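PDB 3OIS: cysteine protease, which binds uridine diphosphate and probably hydrolyses peptide bonds as a papain-family cysteine peptidase. Local coordinates for residues 98-103 and 177-182; 108-113 and 171-176; 128-133 and 182-187. All blocks are in the same frame, centred on the assembly; numbering follows the deposited sequence. Where two conformers were deposited one is given.

Contact 1: 98-103 and 177-182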
loop_
_atom_site.group_PDB
_atom_site.type_symbol
_atom_site.label_atom_id
_atom_site.label_comp_id
_atom_site.label_asym_id
_atom_site.label_seq_id
_atom_site.Cartn_x
_atom_site.Cartn_y
_atom_site.Cartn_z
ATOM N N PRO A 98 11.755 13.347 -14.379
ATOM C CA PRO A 98 10.580 12.823 -15.100
ATOM C C PRO A 98 9.645 12.015 -14.172
ATOM O O PRO A 98 10.025 11.602 -13.065
ATOM C CB PRO A 98 11.191 11.867 -16.117
ATOM C CG PRO A 98 12.410 11.340 -15.432
ATOM C CD PRO A 98 12.947 12.486 -14.576
ATOM N N GLU A 99 8.455 11.771 -14.659
ATOM C CA GLU A 99 7.592 10.833 -14.022
ATOM C C GLU A 99 8.058 9.396 -14.327
ATOM O O GLU A 99 8.294 9.025 -15.464
ATOM C CB GLU A 99 6.147 11.077 -14.513
ATOM C CG GLU A 99 5.152 10.030 -14.000
ATOM C CD GLU A 99 3.714 10.542 -13.976
ATOM O OE1 GLU A 99 3.352 11.495 -14.733
ATOM O OE2 GLU A 99 2.934 9.975 -13.198
ATOM N N PHE A 100 8.210 8.577 -13.296
ATOM C CA PHE A 100 8.446 7.149 -13.535
ATOM C C PHE A 100 7.657 6.355 -12.513
ATOM O O PHE A 100 7.331 6.896 -11.467
ATOM C CB PHE A 100 9.960 6.774 -13.466
ATOM C CG PHE A 100 10.618 7.163 -12.156
ATOM C CD1 PHE A 100 11.288 8.350 -12.040
ATOM C CD2 PHE A 100 10.512 6.349 -11.022
ATOM C CE1 PHE A 100 11.886 8.738 -10.823
ATOM C CE2 PHE A 100 11.114 6.725 -9.789
ATOM C CZ PHE A 100 11.781 7.931 -9.687
ATOM N N ILE A 101 7.367 5.092 -12.819
ATOM C CA ILE A 101 6.798 4.179 -11.813
ATOM C C ILE A 101 8.006 3.732 -10.950
ATOM O O ILE A 101 8.994 3.271 -11.499
ATOM C CB ILE A 101 6.173 2.965 -12.474
ATOM C CG1 ILE A 101 4.872 3.378 -13.219
ATOM C CG2 ILE A 101 5.721 1.957 -11.399
ATOM C CD1 ILE A 101 4.299 2.231 -14.143
ATOM N N PRO A 102 7.928 3.930 -9.620
ATOM C CA PRO A 102 9.028 3.441 -8.756
ATOM C C PRO A 102 9.102 1.908 -8.778
ATOM O O PRO A 102 8.052 1.229 -8.910
ATOM C CB PRO A 102 8.640 3.926 -7.346
ATOM C CG PRO A 102 7.707 5.088 -7.593
ATOM C CD PRO A 102 6.958 4.746 -8.845
ATOM N N SER A 103 10.322 1.371 -8.731
ATOM C CA SER A 103 10.523 -0.104 -8.685
ATOM C C SER A 103 9.913 -0.817 -7.467
ATOM O O SER A 103 10.479 -0.787 -6.368
ATOM C CB SER A 103 12.013 -0.471 -8.750
ATOM O OG SER A 103 12.081 -1.875 -8.693
ATOM N N GLN A 177 19.108 5.989 -4.152
ATOM C CA GLN A 177 19.475 7.041 -3.181
ATOM C C GLN A 177 19.018 8.428 -3.572
ATOM O O GLN A 177 18.909 9.301 -2.719
ATOM C CB GLN A 177 20.988 7.138 -2.952
ATOM C CG GLN A 177 21.594 5.944 -2.213
ATOM C CD GLN A 177 21.482 6.072 -0.718
ATOM O OE1 GLN A 177 21.822 7.110 -0.107
ATOM N NE2 GLN A 177 21.029 4.997 -0.089
ATOM N N ASN A 178 18.768 8.636 -4.852
ATOM C CA ASN A 178 18.299 9.966 -5.308
ATOM C C ASN A 178 16.840 10.253 -4.997
ATOM O O ASN A 178 16.358 11.391 -5.164
ATOM C CB ASN A 178 18.532 10.088 -6.788
ATOM C CG ASN A 178 20.000 10.192 -7.096
ATOM O OD1 ASN A 178 20.776 10.742 -6.295
ATOM N ND2 ASN A 178 20.408 9.617 -8.210
ATOM N N TYR A 179 16.121 9.214 -4.527
ATOM C CA TYR A 179 14.698 9.296 -4.324
ATOM C C TYR A 179 14.240 8.970 -2.860
ATOM O O TYR A 179 13.110 8.693 -2.645
ATOM C CB TYR A 179 14.012 8.360 -5.333
ATOM C CG TYR A 179 14.490 8.707 -6.734
ATOM C CD1 TYR A 179 14.098 9.915 -7.333
ATOM C CD2 TYR A 179 15.312 7.843 -7.435
ATOM C CE1 TYR A 179 14.539 10.266 -8.622
ATOM C CE2 TYR A 179 15.757 8.155 -8.777
ATOM C CZ TYR A 179 15.362 9.406 -9.324
ATOM O OH TYR A 179 15.800 9.801 -10.576
ATOM N N LYS A 180 15.137 9.035 -1.885
ATOM C CA LYS A 180 14.761 8.795 -0.464
ATOM C C LYS A 180 13.723 9.727 -0.021
ATOM O O LYS A 180 13.750 10.942 -0.344
ATOM C CB LYS A 180 15.965 9.014 0.438
ATOM C CG LYS A 180 17.146 8.100 0.047
ATOM C CD LYS A 180 18.100 8.010 1.178
ATOM C CE LYS A 180 19.133 9.125 1.246
ATOM N NZ LYS A 180 20.512 8.566 1.704
ATOM N N ILE A 181 12.830 9.234 0.837
ATOM C CA ILE A 181 11.956 10.108 1.582
ATOM C C ILE A 181 12.721 10.801 2.731
ATOM O O ILE A 181 13.838 10.378 3.086
ATOM C CB ILE A 181 10.606 9.391 2.117
ATOM C CG1 ILE A 181 10.893 8.343 3.206
ATOM C CG2 ILE A 181 9.783 8.832 0.925
ATOM C CD1 ILE A 181 9.623 7.809 3.864
ATOM N N THR A 182 12.153 11.884 3.273
ATOM C CA THR A 182 12.781 12.521 4.468
ATOM C C THR A 182 12.069 12.316 5.826
ATOM O O THR A 182 12.683 12.437 6.898
ATOM C CB THR A 182 13.123 14.016 4.232
ATOM O OG1 THR A 182 11.901 14.713 4.057
ATOM C CG2 THR A 182 13.991 14.153 2.957
#

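Contact 2: 108-113 and 171-176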
loop_
_atom_site.group_PDB
_atom_site.type_symbol
_atom_site.label_atom_id
_atom_site.label_comp_id
_atom_site.label_asym_id
_atom_site.label_seq_id
_atom_site.Cartn_x
_atom_site.Cartn_y
_atom_site.Cartn_z
ATOM N N TYR A 108 10.137 -4.311 -2.362
ATOM C CA TYR A 108 9.727 -5.615 -1.772
ATOM C C TYR A 108 10.964 -6.445 -1.393
ATOM O O TYR A 108 10.960 -7.127 -0.386
ATOM C CB TYR A 108 8.760 -6.365 -2.718
ATOM C CG TYR A 108 8.110 -7.622 -2.113
ATOM C CD1 TYR A 108 7.625 -7.603 -0.764
ATOM C CD2 TYR A 108 7.895 -8.755 -2.915
ATOM C CE1 TYR A 108 6.975 -8.756 -0.240
ATOM C CE2 TYR A 108 7.316 -9.936 -2.393
ATOM C CZ TYR A 108 6.878 -9.905 -1.036
ATOM O OH TYR A 108 6.263 -11.031 -0.589
ATOM N N TYR A 109 12.024 -6.403 -2.204
ATOM C CA TYR A 109 13.232 -7.196 -1.899
ATOM C C TYR A 109 13.847 -6.650 -0.598
ATOM O O TYR A 109 14.107 -7.406 0.382
ATOM C CB TYR A 109 14.229 -7.123 -3.095
ATOM C CG TYR A 109 15.481 -7.894 -2.805
ATOM C CD1 TYR A 109 15.587 -9.174 -3.242
ATOM C CD2 TYR A 109 16.522 -7.346 -2.071
ATOM C CE1 TYR A 109 16.711 -9.941 -2.925
ATOM C CE2 TYR A 109 17.701 -8.126 -1.801
ATOM C CZ TYR A 109 17.750 -9.353 -2.209
ATOM O OH TYR A 109 18.885 -10.022 -1.940
ATOM N N ASN A 110 13.994 -5.322 -0.503
ATOM C CA ASN A 110 14.569 -4.775 0.654
ATOM C C ASN A 110 13.708 -4.880 1.901
ATOM O O ASN A 110 14.245 -5.031 2.997
ATOM C CB ASN A 110 15.067 -3.348 0.340
ATOM C CG ASN A 110 16.293 -3.407 -0.596
ATOM O OD1 ASN A 110 17.325 -3.925 -0.233
ATOM N ND2 ASN A 110 16.137 -2.918 -1.808
ATOM N N GLU A 111 12.379 -4.836 1.768
ATOM C CA GLU A 111 11.541 -5.077 2.951
ATOM C C GLU A 111 11.853 -6.457 3.540
ATOM O O GLU A 111 11.925 -6.583 4.723
ATOM C CB GLU A 111 10.042 -5.092 2.592
ATOM C CG GLU A 111 9.500 -3.743 2.245
ATOM C CD GLU A 111 8.093 -3.794 1.646
ATOM O OE1 GLU A 111 7.837 -4.602 0.752
ATOM O OE2 GLU A 111 7.239 -3.026 2.185
ATOM N N ARG A 112 12.082 -7.458 2.710
ATOM C CA ARG A 112 12.244 -8.858 3.193
ATOM C C ARG A 112 13.699 -9.090 3.722
ATOM O O ARG A 112 13.969 -10.112 4.252
ATOM C CB ARG A 112 11.883 -9.824 2.095
ATOM C CG ARG A 112 10.265 -9.779 2.034
ATOM C CD ARG A 112 9.755 -10.724 0.950
ATOM N NE ARG A 112 10.205 -10.092 -0.251
ATOM C CZ ARG A 112 10.728 -10.730 -1.248
ATOM N NH1 ARG A 112 10.784 -12.076 -1.218
ATOM N NH2 ARG A 112 11.125 -10.009 -2.281
ATOM N N LYS A 113 14.583 -8.109 3.551
ATOM C CA LYS A 113 15.887 -8.069 4.296
ATOM C C LYS A 113 15.670 -7.695 5.734
ATOM O O LYS A 113 16.516 -8.029 6.603
ATOM C CB LYS A 113 16.863 -7.053 3.655
ATOM C CG LYS A 113 17.243 -7.458 2.188
ATOM C CD LYS A 113 18.015 -8.787 2.042
ATOM C CE LYS A 113 19.436 -8.697 2.588
ATOM N NZ LYS A 113 20.051 -10.113 2.681
ATOM N N GLN A 171 23.962 -0.778 -9.252
ATOM C CA GLN A 171 23.564 0.497 -9.930
ATOM C C GLN A 171 22.160 0.926 -9.441
ATOM O O GLN A 171 21.917 2.094 -9.193
ATOM C CB GLN A 171 23.614 0.470 -11.489
ATOM C CG GLN A 171 23.600 1.913 -12.168
ATOM C CD GLN A 171 24.606 3.001 -11.533
ATOM O OE1 GLN A 171 25.791 2.725 -11.334
ATOM N NE2 GLN A 171 24.073 4.220 -11.169
ATOM N N CYS A 172 21.286 -0.061 -9.260
ATOM C CA CYS A 172 19.933 0.184 -8.692
ATOM C C CYS A 172 19.997 0.801 -7.326
ATOM O O CYS A 172 19.341 1.790 -7.074
ATOM C CB CYS A 172 19.165 -1.122 -8.664
ATOM S SG CYS A 172 18.651 -1.674 -10.256
ATOM N N TYR A 173 20.805 0.232 -6.425
ATOM C CA TYR A 173 20.980 0.829 -5.111
ATOM C C TYR A 173 21.512 2.253 -5.148
ATOM O O TYR A 173 21.080 3.124 -4.362
ATOM C CB TYR A 173 21.840 -0.077 -4.248
ATOM C CG TYR A 173 21.094 -1.298 -3.703
ATOM C CD1 TYR A 173 21.152 -2.527 -4.341
ATOM C CD2 TYR A 173 20.361 -1.187 -2.495
ATOM C CE1 TYR A 173 20.508 -3.665 -3.826
ATOM C CE2 TYR A 173 19.727 -2.324 -1.939
ATOM C CZ TYR A 173 19.740 -3.500 -2.587
ATOM O OH TYR A 173 19.135 -4.632 -2.112
ATOM N N LYS A 174 22.509 2.501 -6.031
ATOM C CA LYS A 174 23.048 3.861 -6.104
ATOM C C LYS A 174 21.973 4.845 -6.603
ATOM O O LYS A 174 21.773 5.916 -5.995
ATOM C CB LYS A 174 24.235 3.870 -7.057
ATOM C CG LYS A 174 24.996 5.174 -7.103
ATOM C CD LYS A 174 26.496 4.945 -7.544
ATOM C CE LYS A 174 27.127 6.221 -8.153
ATOM N NZ LYS A 174 26.313 6.548 -9.395
ATOM N N ASP A 175 21.301 4.517 -7.686
ATOM C CA ASP A 175 20.255 5.406 -8.236
ATOM C C ASP A 175 19.103 5.599 -7.219
ATOM O O ASP A 175 18.563 6.684 -7.051
ATOM C CB ASP A 175 19.754 4.881 -9.593
ATOM C CG ASP A 175 20.826 4.954 -10.693
ATOM O OD1 ASP A 175 21.765 5.743 -10.558
ATOM O OD2 ASP A 175 20.760 4.178 -11.636
ATOM N N ALA A 176 18.759 4.528 -6.492
ATOM C CA ALA A 176 17.643 4.650 -5.562
ATOM C C ALA A 176 17.844 5.738 -4.531
ATOM O O ALA A 176 16.872 6.338 -4.039
ATOM C CB ALA A 176 17.430 3.287 -4.858
#

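Contact 3: 128-133 and 182-187. With UDP (uridine-5'-diphosphate), chain E.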
loop_
_atom_site.group_PDB
_atom_site.type_symbol
_atom_site.label_atom_id
_atom_site.label_comp_id
_atom_site.label_asym_id
_atom_site.label_seq_id
_atom_site.Cartn_x
_atom_site.Cartn_y
_atom_site.Cartn_z
ATOM N N ASP A 128 8.236 -1.248 7.305
ATOM C CA ASP A 128 9.512 -1.686 6.752
ATOM C C ASP A 128 9.693 -1.209 5.281
ATOM O O ASP A 128 10.767 -0.803 4.892
ATOM C CB ASP A 128 9.602 -3.229 6.782
ATOM C CG ASP A 128 9.799 -3.736 8.196
ATOM O OD1 ASP A 128 10.214 -2.909 9.071
ATOM O OD2 ASP A 128 9.564 -4.945 8.428
ATOM N N GLY A 129 8.587 -1.166 4.527
ATOM C CA GLY A 129 8.640 -0.517 3.194
ATOM C C GLY A 129 9.035 0.950 3.376
ATOM O O GLY A 129 9.792 1.464 2.582
ATOM N N ILE A 130 8.467 1.612 4.382
ATOM C CA ILE A 130 8.825 3.008 4.664
ATOM C C ILE A 130 10.283 3.176 5.091
ATOM O O ILE A 130 10.976 4.052 4.621
ATOM C CB ILE A 130 7.839 3.575 5.666
ATOM C CG1 ILE A 130 6.502 3.740 4.968
ATOM C CG2 ILE A 130 8.259 5.002 6.170
ATOM C CD1 ILE A 130 5.387 4.107 6.025
ATOM N N LYS A 131 10.784 2.276 5.919
ATOM C CA LYS A 131 12.199 2.267 6.237
ATOM C C LYS A 131 13.105 2.163 4.984
ATOM O O LYS A 131 14.118 2.877 4.907
ATOM C CB LYS A 131 12.514 1.130 7.171
ATOM C CG LYS A 131 13.895 1.343 7.878
ATOM C CD LYS A 131 13.790 2.078 9.193
ATOM C CE LYS A 131 15.118 2.228 9.818
ATOM N NZ LYS A 131 14.919 3.156 10.928
ATOM N N VAL A 132 12.785 1.261 4.048
ATOM C CA VAL A 132 13.473 1.153 2.774
ATOM C C VAL A 132 13.454 2.507 2.058
ATOM O O VAL A 132 14.496 3.016 1.701
ATOM C CB VAL A 132 12.847 0.100 1.830
ATOM C CG1 VAL A 132 13.517 0.103 0.484
ATOM C CG2 VAL A 132 12.914 -1.307 2.481
ATOM N N LEU A 133 12.266 3.120 1.936
ATOM C CA LEU A 133 12.231 4.447 1.296
ATOM C C LEU A 133 13.074 5.513 1.975
ATOM O O LEU A 133 13.551 6.411 1.258
ATOM C CB LEU A 133 10.793 4.910 1.136
ATOM C CG LEU A 133 9.980 4.036 0.203
ATOM C CD1 LEU A 133 8.428 4.485 0.216
ATOM C CD2 LEU A 133 10.516 4.009 -1.213
ATOM N N THR A 182 12.153 11.884 3.273
ATOM C CA THR A 182 12.781 12.521 4.468
ATOM C C THR A 182 12.069 12.316 5.826
ATOM O O THR A 182 12.683 12.437 6.898
ATOM C CB THR A 182 13.123 14.016 4.232
ATOM O OG1 THR A 182 11.901 14.713 4.057
ATOM C CG2 THR A 182 13.991 14.153 2.957
ATOM N N GLU A 183 10.771 12.070 5.766
ATOM C CA GLU A 183 10.014 11.877 6.964
ATOM C C GLU A 183 8.773 11.024 6.696
ATOM O O GLU A 183 8.300 10.896 5.541
ATOM C CB GLU A 183 9.654 13.297 7.458
ATOM C CG GLU A 183 8.695 13.454 8.579
ATOM C CD GLU A 183 8.115 14.886 8.550
ATOM O OE1 GLU A 183 7.044 15.092 9.131
ATOM O OE2 GLU A 183 8.697 15.784 7.883
ATOM N N TYR A 184 8.284 10.404 7.776
ATOM C CA TYR A 184 7.039 9.627 7.751
ATOM C C TYR A 184 6.367 9.682 9.094
ATOM O O TYR A 184 7.049 9.767 10.152
ATOM C CB TYR A 184 7.244 8.156 7.337
ATOM C CG TYR A 184 8.322 7.435 8.164
ATOM C CD1 TYR A 184 9.661 7.595 7.890
ATOM C CD2 TYR A 184 7.969 6.518 9.168
ATOM C CE1 TYR A 184 10.686 6.875 8.613
ATOM C CE2 TYR A 184 8.938 5.823 9.868
ATOM C CZ TYR A 184 10.267 5.988 9.590
ATOM O OH TYR A 184 11.187 5.301 10.314
ATOM N N SER A 185 5.044 9.673 9.082
ATOM C CA SER A 185 4.288 9.753 10.340
ATOM C C SER A 185 2.998 8.981 10.266
ATOM O O SER A 185 2.378 8.830 9.188
ATOM C CB SER A 185 3.986 11.190 10.762
ATOM O OG SER A 185 3.316 11.947 9.744
ATOM N N ARG A 186 2.547 8.485 11.420
ATOM C CA ARG A 186 1.254 7.806 11.493
ATOM C C ARG A 186 0.056 8.710 11.643
ATOM O O ARG A 186 0.029 9.618 12.524
ATOM C CB ARG A 186 1.152 6.909 12.769
ATOM C CG ARG A 186 1.979 5.774 12.713
ATOM C CD ARG A 186 1.594 4.841 13.853
ATOM N NE ARG A 186 2.481 3.702 13.787
ATOM C CZ ARG A 186 2.144 2.522 13.209
ATOM N NH1 ARG A 186 0.903 2.351 12.705
ATOM N NH2 ARG A 186 3.054 1.534 13.192
ATOM N N VAL A 187 -0.974 8.415 10.889
ATOM C CA VAL A 187 -2.270 9.089 11.023
ATOM C C VAL A 187 -3.147 8.336 11.954
ATOM O O VAL A 187 -3.234 7.101 11.890
ATOM C CB VAL A 187 -3.061 9.270 9.692
ATOM C CG1 VAL A 187 -4.236 10.227 9.944
ATOM C CG2 VAL A 187 -2.226 9.863 8.537
HETATM N N1 UDP E . 10.699 7.657 12.838
HETATM C C2 UDP E . 9.482 8.048 12.352
HETATM N N3 UDP E . 9.459 8.933 11.281
HETATM C C4 UDP E . 10.606 9.396 10.721
HETATM C C5 UDP E . 11.863 9.035 11.238
HETATM C C6 UDP E . 11.867 8.059 12.244
HETATM O O2 UDP E . 8.448 7.657 12.794
HETATM O O4 UDP E . 10.475 10.272 9.806
HETATM C "C1'" UDP E . 10.661 6.801 14.074
HETATM C "C2'" UDP E . 10.238 5.369 13.826
HETATM O "O2'" UDP E . 9.637 4.946 15.048
HETATM C "C3'" UDP E . 11.574 4.756 13.679
HETATM C "C4'" UDP E . 12.386 5.461 14.789
HETATM O "O4'" UDP E . 11.929 6.830 14.744
HETATM O "O3'" UDP E . 11.434 3.374 14.000
HETATM C "C5'" UDP E . 13.883 5.303 14.544
HETATM O "O5'" UDP E . 14.170 5.952 13.307
HETATM P PA UDP E . 15.571 6.365 12.850
HETATM O O1A UDP E . 15.668 6.637 11.399
HETATM O O2A UDP E . 16.136 7.419 13.739
HETATM O O3A UDP E . 16.332 4.963 13.178
HETATM P PB UDP E . 17.767 4.328 12.787
HETATM O O1B UDP E . 18.391 3.905 14.036
HETATM O O2B UDP E . 17.430 3.271 11.870
HETATM O O3B UDP E . 18.668 5.297 12.083
HETATM O O HOH W 1 13.776 5.561 9.733
#

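Contact 1: 98-103 and 177-182
Phe100 of 98-103 and Tyr179 of 177-182 carry this small surface contact between two loops. Along 177-182, Gln177 comes first. In one of its two conformers, Gln177 OE1 accepts a hydrogen bond from Lys180 NZ at 2.7 Å. There the lysine approaches from above the carbonyl plane rather than within it. As the other conformer may lack it, this link is doubtful. Asn178 follows, and its CB sits over the centre of one face of the Tyr179 ring, 3.9 Å above the plane. The opposite face of that ring receives Phe100. The phenylalanine comes edge-on, with CZ 3.7 Å above the centre of the tyrosine ring. The centroids are 5.0 Å apart and the planes stand at 68°. Phe100 CZ and Tyr179 CE1 approach to 3.8 Å. The Phe100 ring gets there because chi1 of 56° places CG between the backbone N and the carbonyl carbon. Its edge then points at the tyrosine. Tyr179 is thus held between an aliphatic carbon of its own loop and an aromatic edge of the other. Past it, Ile181 turns into the protein and packs on Ile130 and Leu133 of helix 126-135. Phe100 also touches Arg91 of helix 78-93 and Pro140. The result is a T-shaped (edge-to-face) aromatic pair that joins two loops on the helical side of a papain-type fold, away from the UDP pocket.

Contact 2: 108-113 and 171-176
Asn110 and Tyr173 mark the closest approach of two helical segments, with their CA atoms 10.3 Å apart. At that spacing the backbones of 108-113 and 171-176 do not meet, and the side chains bridge the gap. Tyr173 does most of the reaching. Chi1 of -77° sets its CG anti to the carbonyl carbon, and the phenol extends to the other helix. Tyr173 OH donates a hydrogen bond to Asn110 OD1 at 2.7 Å. The C=O...O angle is 118°, and the hydroxyl is tilted slightly from the carbonyl plane. The two side chains come from opposite directions. Asn110 OD1 lies at the edge of the Tyr173 ring, near its plane, and the amide plane is turned 77° to the ring. The amide has a second hold, since Asn110 ND2 bonds to Phe106 O one turn earlier. The two bonds together fix which end of the amide faces the tyrosine. Tyr109 flanks the hydroxyl, with its CD2 3.8 Å from Tyr173 OH. The Tyr109 side chain crosses that of Tyr173 at about a right angle.

Each helix is also braced internally. Arg112 NE lies over the centre of the Tyr108 ring and donates to Tyr108 O at 3.1 Å. Gln171 NE2 reaches Asp175 OD1 at 2.8 Å. Phe106 pairs edge-to-face with Tyr173. The contact joins two helices of the mainly helical part of the papain-type fold, with the Asn110 side chain about 14 Å from the bound UDP. Helix 104-114 meets helix 170-176 through Tyr173 and helix 126-135 through Val132, which packs on Asn110.

Contact 3: 128-133 and 182-187
Ile130 and Tyr184 form the tight part of this contact, where helix 126-135 lies against strand 183-186. The Ile130 CG2 methyl sits over one face of the tyrosine ring in a CH-pi contact, offset toward the rim. Its modelled approach is too short to be trusted in detail. The uracil of UDP covers the opposite face, with N3 3.3 Å above the plane and over the ring centre. The ring is therefore sandwiched between a buried methyl and the base. Chi1 of 53° puts Tyr184 CG between the backbone N and the carbonyl carbon, and this lays the ring flat against the uracil, nearly parallel to it. Thr182 and Glu183 form a classic beta bulge opposite Lys287, just before Tyr184. UDP N3 donates to Tyr184 O at 2.8 Å in an almost straight bond of 176°. Tyr184 N donates to UDP O4 at 3.0 Å with an angle of 153°. The pair grips the base edge as a neighbouring strand would.

The other side is looser and wetter. The Lys131 chain only skirts Tyr184 OH, bends at chi2 and runs on to the diphosphate. Lys131 NZ bonds UDP O2B at 2.7 Å and makes a weak bond to UDP O3A. One water lies near the plane of the tyrosine ring. It accepts from Lys131 NZ at 2.9 Å, donates to UDP O1A at 2.7 Å and shares a hydrogen bond of 2.7 Å with Tyr184 OH. Lysine, tyrosine, water and phosphate are thus linked. The positive charge probably helps to balance the diphosphate. Asp41, Asp44, Phe45 and Lys135 add further bonds to UDP. This is a nucleotide pocket where a helix meets the antiparallel sheet of the papain-type fold.

From the N terminus, the chain passes 98-103, 108-113 and 128-133, and later returns through 171-176, 177-182 and 182-187. Contact 1 closes a loop from the segment before helix 104-114 to the one after helix 170-176. Contact 2 lies nested inside it and joins those two helices. Contact 3 starts within both loops and ends beyond them, so it crosses both and shares Thr182 with contact 1. Ile181 N probably bonds Leu133 O at 2.9 Å, which links contacts 1 and 3. Contacts 2 and 3 meet where helices 104-114 and 126-135 pack. Together they tie the helical part to strand 183-186 and its sheet.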